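PDB 6K96: five-membered-cyclitol-phosphate synthase from Streptomyces citricolor, which belongs to the myo-inositol-1-phosphate synthase family and binds nicotinamide-adenine-dinucleotide in a Rossmann-type domain joined to a second, sheet-forming domain. Local coordinates for residues Lys263-Ala268 with Lys287-Asp292; Tyr212-Gly217 with Pro254-Val259; Val58-Leu63 with Pro93-Asp98; Ser4-Val9 with Lys124-Leu129. All coordinates share one frame; numbering follows the deposited sequence.

Overall arrangement
Contacts 3 and 4 share one parallel sheet of the nucleotide-binding domain. Strand 5-10 lies between strands 55-62 and 127-130, so Val9 and Leu7 of contact 4 bond to Phe61 and Val58 of contact 3. Contacts 1 and 2 share the other domain's mixed sheet. They meet where Val267 O lies 2.9 Å from Leu216 N, and both touch a further subunit. Contacts 1 and 4 lie on opposite sides of the chain's centre, about 29 Å apart between centres. Contacts 1, 2 and 4 are mostly buried, while contact 3 is partly so. Contact 2 is mainly backbone and apolar; contact 4 adds a charged edge; contacts 1 and 3 each give an aspartate to NAD.

Contact 1: residues Lys263-Ala268 with Lys287-Asp292; sequences KDHKVA and KLKVQD. With NAD (nicotinamide-adenine-dinucleotide), chain G.
Lys266 and Val290 form a hydrogen-bonded pair between antiparallel strands 265-268 and 287-291, with Lys266 N 3.0 Å from Val290 O. Ala268 and Leu288 form the second pair, so four backbone bonds join the strands. A further bond, from Asp292 N to Asp264 O, continues the pairing past the strand ends.

Among the polar side chains, Gln291 NE2 gives a hydrogen bond of 2.9 Å to Asp264 OD2. The carboxylate accepts it on its anti side, and the amide and carboxylate planes are nearly coplanar. The other oxygen, Asp264 OD1, is held by Ser293 and Asn219. On the same face as Gln291, the ammonium group of Lys289 sits over one face of the His265 ring, toward its rim, with Lys289 NZ 3.3 Å from His265 ND1. The lysine chain bends at its last two torsions to bring NZ there.

Apolar contacts follow the alternation of the strands. Val267 CG2 packs 3.9 Å from Lys289 CE. On the other face Ala268 CB meets Leu288 CB at 3.8 Å. Lys287, Leu288 and Lys289 also pair with a strand of the second subunit, so the sheet crosses the interface.

NAD is reached at one end. Its carboxamide N7N donates to Asp292 O at 2.9 Å and, weakly, to Asp292 OD1. This is a beta hairpin whose open end forms part of the nicotinamide site.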
# COMPACT_ATOMS: atom_id res chain seq x y z
N LYS B 263 0.11 9.29 -18.27
CA LYS B 263 1.06 9.93 -19.22
C LYS B 263 2.45 9.30 -19.09
O LYS B 263 2.56 8.07 -19.10
CB LYS B 263 1.06 11.45 -18.97
CG LYS B 263 -0.19 12.15 -19.49
CD LYS B 263 -0.73 13.30 -18.65
CE LYS B 263 -1.71 14.21 -19.39
NZ LYS B 263 -1.03 15.06 -20.41
N ASP B 264 3.50 10.10 -18.92
CA ASP B 264 4.91 9.63 -18.77
C ASP B 264 5.20 9.10 -17.37
O ASP B 264 6.32 8.64 -17.20
CB ASP B 264 5.94 10.68 -19.14
CG ASP B 264 7.38 10.20 -19.10
OD1 ASP B 264 7.80 9.34 -19.96
OD2 ASP B 264 8.09 10.66 -18.21
N HIS B 265 4.23 9.03 -16.46
CA HIS B 265 4.42 8.35 -15.16
C HIS B 265 4.45 6.85 -15.31
O HIS B 265 3.73 6.34 -16.10
CB HIS B 265 3.32 8.67 -14.15
CG HIS B 265 3.52 9.96 -13.47
ND1 HIS B 265 2.52 10.89 -13.43
CD2 HIS B 265 4.58 10.49 -12.83
CE1 HIS B 265 2.94 11.96 -12.77
NE2 HIS B 265 4.22 11.76 -12.39
N LYS B 266 5.22 6.14 -14.50
CA LYS B 266 5.16 4.67 -14.50
C LYS B 266 4.93 4.25 -13.04
O LYS B 266 5.62 4.76 -12.19
CB LYS B 266 6.42 4.08 -15.13
CG LYS B 266 6.74 2.66 -14.68
CD LYS B 266 7.73 1.93 -15.57
CE LYS B 266 7.01 1.25 -16.71
NZ LYS B 266 7.93 0.29 -17.37
N VAL B 267 4.03 3.30 -12.81
CA VAL B 267 3.69 2.76 -11.47
C VAL B 267 4.08 1.30 -11.47
O VAL B 267 3.83 0.69 -12.43
CB VAL B 267 2.21 2.91 -11.16
CG1 VAL B 267 1.88 2.10 -9.92
CG2 VAL B 267 1.82 4.36 -10.97
N ALA B 268 4.65 0.81 -10.39
CA ALA B 268 5.02 -0.59 -10.16
C ALA B 268 4.35 -1.04 -8.87
O ALA B 268 4.16 -0.24 -8.06
CB ALA B 268 6.48 -0.65 -10.02
N LYS B 287 4.51 -0.05 -3.51
CA LYS B 287 4.18 0.76 -4.70
C LYS B 287 5.37 1.65 -5.03
O LYS B 287 5.94 2.17 -4.09
CB LYS B 287 2.92 1.57 -4.46
CG LYS B 287 2.62 2.46 -5.65
CD LYS B 287 1.33 3.16 -5.56
CE LYS B 287 1.21 4.16 -6.70
NZ LYS B 287 0.12 5.13 -6.44
N LEU B 288 5.74 1.75 -6.31
CA LEU B 288 6.78 2.64 -6.85
C LEU B 288 6.10 3.58 -7.82
O LEU B 288 5.31 3.08 -8.60
CB LEU B 288 7.83 1.79 -7.51
CG LEU B 288 8.88 2.54 -8.32
CD1 LEU B 288 9.54 3.61 -7.49
CD2 LEU B 288 9.93 1.59 -8.89
N LYS B 289 6.23 4.90 -7.65
CA LYS B 289 5.82 5.85 -8.71
C LYS B 289 7.07 6.57 -9.17
O LYS B 289 7.80 6.93 -8.27
CB LYS B 289 4.71 6.78 -8.25
CG LYS B 289 3.94 7.44 -9.39
CD LYS B 289 2.73 8.21 -8.94
CE LYS B 289 1.58 8.16 -9.93
NZ LYS B 289 1.40 9.44 -10.68
N VAL B 290 7.31 6.74 -10.48
CA VAL B 290 8.43 7.54 -11.04
C VAL B 290 7.98 8.29 -12.30
O VAL B 290 6.94 7.93 -12.88
CB VAL B 290 9.60 6.61 -11.35
CG1 VAL B 290 10.07 5.89 -10.11
CG2 VAL B 290 9.28 5.61 -12.44
N GLN B 291 8.72 9.32 -12.69
CA GLN B 291 8.56 10.00 -14.01
C GLN B 291 9.38 9.19 -15.01
O GLN B 291 10.58 9.43 -15.07
CB GLN B 291 9.23 11.37 -14.16
CG GLN B 291 8.36 12.59 -14.13
CD GLN B 291 7.02 12.64 -14.83
OE1 GLN B 291 6.19 13.37 -14.33
NE2 GLN B 291 6.77 11.95 -15.93
N ASP B 292 8.75 8.23 -15.70
CA ASP B 292 9.48 7.17 -16.48
C ASP B 292 10.62 7.82 -17.29
O ASP B 292 11.75 7.35 -17.19
CB ASP B 292 8.52 6.33 -17.32
CG ASP B 292 9.15 5.05 -17.85
OD1 ASP B 292 9.94 4.48 -17.10
OD2 ASP B 292 8.88 4.68 -19.06
PA NAD G . 9.11 8.00 -27.37
O1A NAD G . 8.09 7.08 -27.92
O2A NAD G . 8.57 9.10 -26.49
O5B NAD G . 10.12 8.58 -28.42
C5B NAD G . 10.14 7.89 -29.69
C4B NAD G . 10.35 8.89 -30.79
O4B NAD G . 10.93 8.29 -32.00
C3B NAD G . 9.05 9.56 -31.25
O3B NAD G . 9.29 10.95 -31.41
C2B NAD G . 8.82 8.90 -32.61
O2B NAD G . 7.90 9.74 -33.25
C1B NAD G . 10.27 8.89 -33.11
N9A NAD G . 10.57 8.09 -34.28
C8A NAD G . 9.89 6.96 -34.65
N7A NAD G . 10.41 6.35 -35.69
C5A NAD G . 11.52 7.12 -36.02
C6A NAD G . 12.48 6.97 -37.04
N6A NAD G . 12.47 5.96 -37.91
N1A NAD G . 13.50 7.87 -37.09
C2A NAD G . 13.48 8.88 -36.19
N3A NAD G . 12.62 9.12 -35.21
C4A NAD G . 11.65 8.19 -35.16
O3 NAD G . 10.11 7.12 -26.50
PN NAD G . 10.92 7.51 -25.17
O1N NAD G . 11.68 8.75 -25.46
O2N NAD G . 9.90 7.39 -24.08
O5D NAD G . 11.96 6.28 -25.09
C5D NAD G . 12.90 6.11 -26.23
C4D NAD G . 13.53 4.75 -26.16
O4D NAD G . 14.33 4.59 -24.97
C3D NAD G . 12.49 3.62 -26.14
O3D NAD G . 13.01 2.55 -26.90
C2D NAD G . 12.52 3.16 -24.68
O2D NAD G . 12.22 1.80 -24.44
C1D NAD G . 14.00 3.34 -24.35
N1N NAD G . 14.19 3.32 -22.87
C2N NAD G . 13.37 4.17 -22.05
C3N NAD G . 13.37 4.06 -20.67
C7N NAD G . 12.51 5.02 -19.87
O7N NAD G . 11.93 5.94 -20.45
N7N NAD G . 12.39 4.82 -18.56
C4N NAD G . 14.17 3.07 -20.11
C5N NAD G . 15.09 2.38 -20.89
C6N NAD G . 15.03 2.46 -22.27

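Contact 2: residues Tyr212-Gly217 with Pro254-Val259; sequences YQLNLG and PSAGYV
Ala256 and Leu214 meet through their CB atoms, 3.8 Å apart, where strand 207-217 is joined by a short, weakly bonded parallel strand in a mixed sheet. The chain turns corners at Pro254 and Ala256, so the pairing is irregular.

The methyl group of Ala256 points at the opposing strand. It lies between the side chains of Leu214 and Leu216, and its second leucine partner is Leu216 CD2, at 3.9 Å. In Leu216, CG is anti to the carbonyl carbon (chi1 -53°) and CD2 is the branch turned to the alanine. These leucines also pack on the third subunit: Leu214 touches Leu216 of that chain, and Leu216 touches Tyr212 of that chain. The small apolar cluster therefore backs onto an interface.

Asn215 alternates with the leucines. Its CB lies 3.8 Å from Pro254 O, and its amide nitrogen ND2 comes as near to Pro254 CA. The amide oxygen OD1 is taken by Thr190. Asn215 O accepts a weak, bent bond from Ala256 N.

At the backbone angles of Gly257 a CB would press on the preceding carbonyl oxygen, so glycine suits this position. Its O receives a CA-H contact from Leu216. The Tyr258 ring comes obliquely to Gly217 O and makes a cation-pi contact with Arg223. That same carbonyl takes the short bond of the contact: Val259 N donates to Gly217 O at 2.7 Å, with an N-H...O angle of 159°.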
# COMPACT_ATOMS: atom_id res chain seq x y z
N TYR B 212 4.91 -11.28 -7.20
CA TYR B 212 4.52 -10.67 -8.49
C TYR B 212 5.01 -9.24 -8.52
O TYR B 212 5.18 -8.59 -7.47
CB TYR B 212 3.03 -10.80 -8.83
CG TYR B 212 2.03 -10.31 -7.81
CD1 TYR B 212 1.70 -8.98 -7.77
CD2 TYR B 212 1.43 -11.17 -6.90
CE1 TYR B 212 0.81 -8.47 -6.82
CE2 TYR B 212 0.56 -10.69 -5.94
CZ TYR B 212 0.24 -9.33 -5.91
OH TYR B 212 -0.62 -8.81 -4.98
N GLN B 213 5.22 -8.80 -9.74
CA GLN B 213 5.58 -7.42 -10.13
C GLN B 213 4.61 -7.07 -11.25
O GLN B 213 4.53 -7.86 -12.17
CB GLN B 213 7.03 -7.46 -10.61
CG GLN B 213 7.44 -6.25 -11.44
CD GLN B 213 8.89 -6.24 -11.87
OE1 GLN B 213 9.25 -5.46 -12.76
NE2 GLN B 213 9.73 -7.05 -11.23
N LEU B 214 3.88 -5.96 -11.16
CA LEU B 214 3.16 -5.43 -12.33
C LEU B 214 3.44 -3.95 -12.48
O LEU B 214 3.65 -3.35 -11.46
CB LEU B 214 1.67 -5.74 -12.25
CG LEU B 214 0.96 -5.50 -10.92
CD1 LEU B 214 0.01 -4.33 -11.08
CD2 LEU B 214 0.17 -6.77 -10.57
N ASN B 215 3.46 -3.45 -13.72
CA ASN B 215 3.79 -2.06 -14.13
C ASN B 215 2.59 -1.47 -14.88
O ASN B 215 1.77 -2.23 -15.42
CB ASN B 215 5.09 -1.97 -14.92
CG ASN B 215 6.26 -2.63 -14.21
OD1 ASN B 215 7.11 -1.95 -13.61
ND2 ASN B 215 6.31 -3.96 -14.25
N LEU B 216 2.40 -0.15 -14.78
CA LEU B 216 1.31 0.60 -15.45
C LEU B 216 2.00 1.79 -16.08
O LEU B 216 2.89 2.28 -15.45
CB LEU B 216 0.26 1.09 -14.43
CG LEU B 216 -0.34 0.06 -13.48
CD1 LEU B 216 -1.23 0.74 -12.42
CD2 LEU B 216 -1.16 -0.96 -14.28
N GLY B 217 1.56 2.26 -17.24
CA GLY B 217 2.17 3.42 -17.91
C GLY B 217 1.15 4.08 -18.80
O GLY B 217 0.02 3.52 -18.93
N PRO B 254 5.13 -7.18 -17.14
CA PRO B 254 5.75 -5.90 -17.49
C PRO B 254 4.77 -4.91 -18.13
O PRO B 254 5.14 -3.78 -18.27
CB PRO B 254 6.79 -6.27 -18.58
CG PRO B 254 6.18 -7.47 -19.24
CD PRO B 254 5.57 -8.24 -18.06
N SER B 255 3.58 -5.36 -18.53
CA SER B 255 2.55 -4.47 -19.11
C SER B 255 1.15 -4.83 -18.59
O SER B 255 0.30 -5.22 -19.42
CB SER B 255 2.61 -4.46 -20.59
OG SER B 255 1.89 -3.36 -21.08
N ALA B 256 0.90 -4.62 -17.28
CA ALA B 256 -0.42 -4.92 -16.65
C ALA B 256 -1.51 -4.12 -17.35
O ALA B 256 -2.70 -4.54 -17.30
CB ALA B 256 -0.45 -4.65 -15.17
N GLY B 257 -1.17 -3.00 -17.99
CA GLY B 257 -2.24 -2.12 -18.49
C GLY B 257 -1.78 -0.70 -18.69
O GLY B 257 -0.85 -0.23 -17.99
N TYR B 258 -2.43 -0.08 -19.65
CA TYR B 258 -2.09 1.25 -20.18
C TYR B 258 -3.13 2.21 -19.61
O TYR B 258 -4.34 2.05 -19.91
CB TYR B 258 -2.05 1.25 -21.70
CG TYR B 258 -1.92 2.62 -22.28
CD1 TYR B 258 -0.68 3.20 -22.44
CD2 TYR B 258 -3.02 3.34 -22.67
CE1 TYR B 258 -0.54 4.44 -23.03
CE2 TYR B 258 -2.91 4.61 -23.20
CZ TYR B 258 -1.67 5.18 -23.37
OH TYR B 258 -1.56 6.43 -23.90
N VAL B 259 -2.69 3.16 -18.78
CA VAL B 259 -3.62 4.12 -18.11
C VAL B 259 -3.28 5.51 -18.60
O VAL B 259 -2.19 6.01 -18.33
CB VAL B 259 -3.56 3.96 -16.59
CG1 VAL B 259 -4.37 5.00 -15.82
CG2 VAL B 259 -4.00 2.53 -16.27

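Contact 3: residues Val58-Leu63 with Pro93-Asp98; sequences VAAFDL and PGFSVD. With NAD (nicotinamide-adenine-dinucleotide), chain G.
Phe61 pairs in parallel with Asp98, where a loop comes alongside strand 55-62: Asp98 N donates to Ala60 O at 2.8 Å, and Asp98 O takes a weak bond of 3.4 Å from Asp62 N. The Phe95 ring lies flat against the strand backbone. One face covers Val58 C, which stands over the ring centre, while Ala59 N is 3.4 Å from Phe95 CZ, nearer the rim. Ala60 CB meets the ring edge in its plane, 3.6 Å from Phe95 CE2. A chi1 of 77° puts CG between the backbone N and the carbonyl carbon and lays the ring there. Val97 CG1 packs on Asp62 CB. The Phe61 ring lies alongside Asp98 CB.

Asp62 grips the adenosine ribose of NAD: NAD O2B is 2.8 Å from Asp62 OD1, and NAD O3B is 2.8 Å from Asp62 OD2. Val12 N also bonds to OD2, and Leu63 N to OD1. Such an acidic residue ending the second strand is a classic feature of NAD-binding Rossmann folds.

Helix 111-122 covers Phe61, and its Arg119 bridges to Asp98. Phe72 of helix 72-75 touches Ala60 and Phe95, while strand 5-10 pairs with the far edge of 55-62.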
# COMPACT_ATOMS: atom_id res chain seq x y z
N VAL B 58 21.88 20.34 -31.66
CA VAL B 58 22.33 20.93 -32.96
C VAL B 58 21.52 20.30 -34.10
O VAL B 58 21.42 20.89 -35.21
CB VAL B 58 23.84 20.74 -33.13
CG1 VAL B 58 24.60 21.59 -32.11
CG2 VAL B 58 24.27 19.27 -33.04
N ALA B 59 20.89 19.16 -33.81
CA ALA B 59 20.32 18.27 -34.84
C ALA B 59 19.26 17.38 -34.21
O ALA B 59 19.47 16.90 -33.08
CB ALA B 59 21.45 17.49 -35.48
N ALA B 60 18.21 17.12 -34.97
CA ALA B 60 17.06 16.32 -34.53
C ALA B 60 16.41 15.69 -35.75
O ALA B 60 16.21 16.40 -36.77
CB ALA B 60 16.09 17.19 -33.77
N PHE B 61 16.07 14.40 -35.60
CA PHE B 61 15.49 13.53 -36.65
C PHE B 61 14.27 12.79 -36.09
O PHE B 61 14.40 12.09 -35.06
CB PHE B 61 16.60 12.60 -37.13
CG PHE B 61 17.84 13.31 -37.61
CD1 PHE B 61 17.85 14.01 -38.80
CD2 PHE B 61 19.01 13.26 -36.88
CE1 PHE B 61 18.99 14.67 -39.23
CE2 PHE B 61 20.15 13.92 -37.31
CZ PHE B 61 20.14 14.62 -38.48
N ASP B 62 13.13 12.90 -36.77
CA ASP B 62 11.83 12.25 -36.41
C ASP B 62 11.06 11.94 -37.70
O ASP B 62 11.55 12.33 -38.80
CB ASP B 62 10.99 13.16 -35.50
CG ASP B 62 10.32 12.41 -34.36
OD1 ASP B 62 9.27 11.77 -34.61
OD2 ASP B 62 10.86 12.47 -33.22
N LEU B 63 9.90 11.27 -37.57
CA LEU B 63 8.97 10.92 -38.69
C LEU B 63 7.57 11.44 -38.41
O LEU B 63 6.79 11.49 -39.37
CB LEU B 63 8.86 9.40 -38.94
CG LEU B 63 10.09 8.61 -39.41
CD1 LEU B 63 9.72 7.18 -39.70
CD2 LEU B 63 10.78 9.23 -40.60
N PRO B 93 17.13 26.93 -29.64
CA PRO B 93 18.47 26.63 -30.15
C PRO B 93 18.63 27.01 -31.63
O PRO B 93 19.75 26.94 -32.08
CB PRO B 93 18.64 25.12 -29.95
CG PRO B 93 17.21 24.58 -29.94
CD PRO B 93 16.28 25.73 -29.59
N GLY B 94 17.53 27.34 -32.32
CA GLY B 94 17.55 28.03 -33.63
C GLY B 94 17.47 27.12 -34.84
O GLY B 94 17.54 27.65 -35.95
N PHE B 95 17.35 25.81 -34.65
CA PHE B 95 17.22 24.81 -35.75
C PHE B 95 15.84 24.14 -35.70
O PHE B 95 14.98 24.47 -34.83
CB PHE B 95 18.36 23.79 -35.71
CG PHE B 95 18.23 22.71 -34.66
CD1 PHE B 95 18.67 22.91 -33.36
CD2 PHE B 95 17.69 21.47 -34.99
CE1 PHE B 95 18.54 21.91 -32.40
CE2 PHE B 95 17.56 20.47 -34.03
CZ PHE B 95 17.99 20.69 -32.75
N SER B 96 15.62 23.24 -36.65
CA SER B 96 14.31 22.57 -36.87
C SER B 96 14.55 21.08 -37.04
O SER B 96 15.64 20.71 -37.57
CB SER B 96 13.59 23.17 -38.04
OG SER B 96 12.39 23.77 -37.62
N VAL B 97 13.56 20.27 -36.66
CA VAL B 97 13.64 18.78 -36.75
C VAL B 97 13.63 18.41 -38.24
O VAL B 97 12.61 18.68 -38.91
CB VAL B 97 12.50 18.08 -35.99
CG1 VAL B 97 12.60 16.56 -36.07
CG2 VAL B 97 12.44 18.53 -34.53
N ASP B 98 14.73 17.83 -38.74
CA ASP B 98 14.78 17.27 -40.12
C ASP B 98 14.05 15.92 -40.13
O ASP B 98 13.79 15.38 -39.05
CB ASP B 98 16.22 17.16 -40.63
CG ASP B 98 16.68 18.40 -41.39
OD1 ASP B 98 16.03 19.46 -41.22
OD2 ASP B 98 17.69 18.29 -42.13
PA NAD G . 9.11 8.00 -27.37
O1A NAD G . 8.09 7.08 -27.92
O2A NAD G . 8.57 9.10 -26.49
O5B NAD G . 10.12 8.58 -28.42
C5B NAD G . 10.14 7.89 -29.69
C4B NAD G . 10.35 8.89 -30.79
O4B NAD G . 10.93 8.29 -32.00
C3B NAD G . 9.05 9.56 -31.25
O3B NAD G . 9.29 10.95 -31.41
C2B NAD G . 8.82 8.90 -32.61
O2B NAD G . 7.90 9.74 -33.25
C1B NAD G . 10.27 8.89 -33.11
N9A NAD G . 10.57 8.09 -34.28
C8A NAD G . 9.89 6.96 -34.65
N7A NAD G . 10.41 6.35 -35.69
C5A NAD G . 11.52 7.12 -36.02
C6A NAD G . 12.48 6.97 -37.04
N6A NAD G . 12.47 5.96 -37.91
N1A NAD G . 13.50 7.87 -37.09
C2A NAD G . 13.48 8.88 -36.19
N3A NAD G . 12.62 9.12 -35.21
C4A NAD G . 11.65 8.19 -35.16
O3 NAD G . 10.11 7.12 -26.50
PN NAD G . 10.92 7.51 -25.17
O1N NAD G . 11.68 8.75 -25.46
O2N NAD G . 9.90 7.39 -24.08
O5D NAD G . 11.96 6.28 -25.09
C5D NAD G . 12.90 6.11 -26.23
C4D NAD G . 13.53 4.75 -26.16
O4D NAD G . 14.33 4.59 -24.97
C3D NAD G . 12.49 3.62 -26.14
O3D NAD G . 13.01 2.55 -26.90
C2D NAD G . 12.52 3.16 -24.68
O2D NAD G . 12.22 1.80 -24.44
C1D NAD G . 14.00 3.34 -24.35
N1N NAD G . 14.19 3.32 -22.87
C2N NAD G . 13.37 4.17 -22.05
C3N NAD G . 13.37 4.06 -20.67
C7N NAD G . 12.51 5.02 -19.87
O7N NAD G . 11.93 5.94 -20.45
N7N NAD G . 12.39 4.82 -18.56
C4N NAD G . 14.17 3.07 -20.11
C5N NAD G . 15.09 2.38 -20.89
C6N NAD G . 15.03 2.46 -22.27

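Contact 4: residues Ser4-Val9 with Lys124-Leu129; sequences SIRLAV and KAEVLL
Leu7 CD1 packs 3.7 Å from Val127 CG1, and Ile5 CG2 touches Val127 CG2 on the same face of the sheet. Leu129 follows there. Helix 292-313 covers Ile5, Leu7 and Leu129; helix 14-31 packs on the last two. On the other face Ala8 CB lies 3.6 Å from Leu128 CD1 and also meets Ala125 CB.

Between these layers the parallel strands 5-9 and 127-129 are joined by backbone bonds. Ala8 N donates to Val127 O, and Leu129 N donates to Ala8 O, both at 2.8 Å. Glu126 N reaches Arg6 O at 2.7 Å, just before strand 127-129 begins.

The polar edge is built round the guanidinium of Arg6. Arg6 NE donates to Lys124 O at 3.0 Å, with the oxygen in the guanidinium plane. Lys124, the first residue past helix 111-122 to leave helical backbone angles, ends it in a Schellman motif. The Glu126 carboxylate stacks on one face of the guanidinium, the planes 21° apart. Arg6 NH2 is 3.6 Å from Glu126 OE1, so the salt bridge works through charge, with no N-H pointing at the oxygen. Over the opposite face lies Lys124 NZ, 3.4 Å from Arg6 NH2. Glu126 OE1 is also bridged to Arg312.

The central strands of this Rossmann-type sheet are joined by apolar packing and backbone bonds. At this edge the glutamate probably offsets some of the positive charge crowded round Arg6.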
# COMPACT_ATOMS: atom_id res chain seq x y z
N SER B 4 30.71 22.84 -24.22
CA SER B 4 29.35 22.27 -24.33
C SER B 4 29.35 21.14 -25.38
O SER B 4 30.02 21.29 -26.42
CB SER B 4 28.37 23.38 -24.64
OG SER B 4 27.03 22.96 -24.50
N ILE B 5 28.65 20.03 -25.09
CA ILE B 5 28.39 18.91 -26.04
C ILE B 5 27.43 19.36 -27.15
O ILE B 5 26.30 19.76 -26.83
CB ILE B 5 27.75 17.68 -25.37
CG1 ILE B 5 28.59 17.06 -24.25
CG2 ILE B 5 27.42 16.67 -26.44
CD1 ILE B 5 27.81 16.04 -23.41
N ARG B 6 27.84 19.22 -28.41
CA ARG B 6 26.98 19.41 -29.59
C ARG B 6 26.26 18.07 -29.86
O ARG B 6 26.90 17.08 -30.33
CB ARG B 6 27.83 19.98 -30.74
CG ARG B 6 28.51 21.31 -30.43
CD ARG B 6 29.61 21.73 -31.39
NE ARG B 6 30.75 20.81 -31.41
CZ ARG B 6 31.90 20.90 -30.71
NH1 ARG B 6 32.10 21.88 -29.84
NH2 ARG B 6 32.83 19.97 -30.85
N LEU B 7 24.96 18.01 -29.54
CA LEU B 7 24.25 16.74 -29.31
C LEU B 7 23.14 16.60 -30.35
O LEU B 7 22.33 17.52 -30.50
CB LEU B 7 23.70 16.68 -27.88
CG LEU B 7 22.95 15.40 -27.51
CD1 LEU B 7 23.91 14.23 -27.33
CD2 LEU B 7 22.12 15.61 -26.26
N ALA B 8 23.17 15.47 -31.06
CA ALA B 8 22.24 15.14 -32.16
C ALA B 8 21.30 14.05 -31.65
O ALA B 8 21.75 13.26 -30.78
CB ALA B 8 23.00 14.69 -33.38
N VAL B 9 20.07 14.02 -32.16
CA VAL B 9 18.99 13.22 -31.55
C VAL B 9 18.28 12.48 -32.66
O VAL B 9 17.77 13.10 -33.58
CB VAL B 9 18.04 14.15 -30.77
CG1 VAL B 9 16.62 13.63 -30.71
CG2 VAL B 9 18.59 14.47 -29.36
N LYS B 124 28.26 19.82 -36.82
CA LYS B 124 29.47 19.58 -35.99
C LYS B 124 29.06 18.83 -34.72
O LYS B 124 29.67 19.07 -33.67
CB LYS B 124 30.19 20.90 -35.66
CG LYS B 124 31.50 20.71 -34.88
CD LYS B 124 32.70 21.55 -35.32
CE LYS B 124 33.96 21.29 -34.50
NZ LYS B 124 33.98 22.09 -33.26
N ALA B 125 28.07 17.95 -34.83
CA ALA B 125 27.63 17.10 -33.70
C ALA B 125 28.81 16.25 -33.22
O ALA B 125 29.75 15.98 -34.00
CB ALA B 125 26.45 16.26 -34.15
N GLU B 126 28.80 15.92 -31.93
CA GLU B 126 29.86 15.11 -31.30
C GLU B 126 29.27 13.76 -30.96
O GLU B 126 30.01 12.74 -31.04
CB GLU B 126 30.36 15.76 -30.02
CG GLU B 126 31.24 16.97 -30.22
CD GLU B 126 31.91 17.42 -28.92
OE1 GLU B 126 31.27 18.19 -28.14
OE2 GLU B 126 33.05 16.98 -28.66
N VAL B 127 27.98 13.76 -30.62
CA VAL B 127 27.25 12.57 -30.11
C VAL B 127 25.93 12.53 -30.87
O VAL B 127 25.24 13.56 -30.93
CB VAL B 127 27.01 12.67 -28.59
CG1 VAL B 127 26.24 11.46 -28.08
CG2 VAL B 127 28.30 12.84 -27.80
N LEU B 128 25.58 11.36 -31.39
CA LEU B 128 24.21 11.10 -31.86
C LEU B 128 23.55 10.19 -30.83
O LEU B 128 24.10 9.12 -30.57
CB LEU B 128 24.22 10.46 -33.24
CG LEU B 128 22.82 10.07 -33.70
CD1 LEU B 128 21.99 11.29 -33.99
CD2 LEU B 128 22.85 9.19 -34.91
N LEU B 129 22.47 10.66 -30.20
CA LEU B 129 21.63 9.90 -29.25
C LEU B 129 20.49 9.21 -30.03
O LEU B 129 19.56 9.89 -30.55
CB LEU B 129 21.06 10.85 -28.19
CG LEU B 129 20.17 10.20 -27.13
CD1 LEU B 129 20.96 9.19 -26.30
CD2 LEU B 129 19.55 11.27 -26.25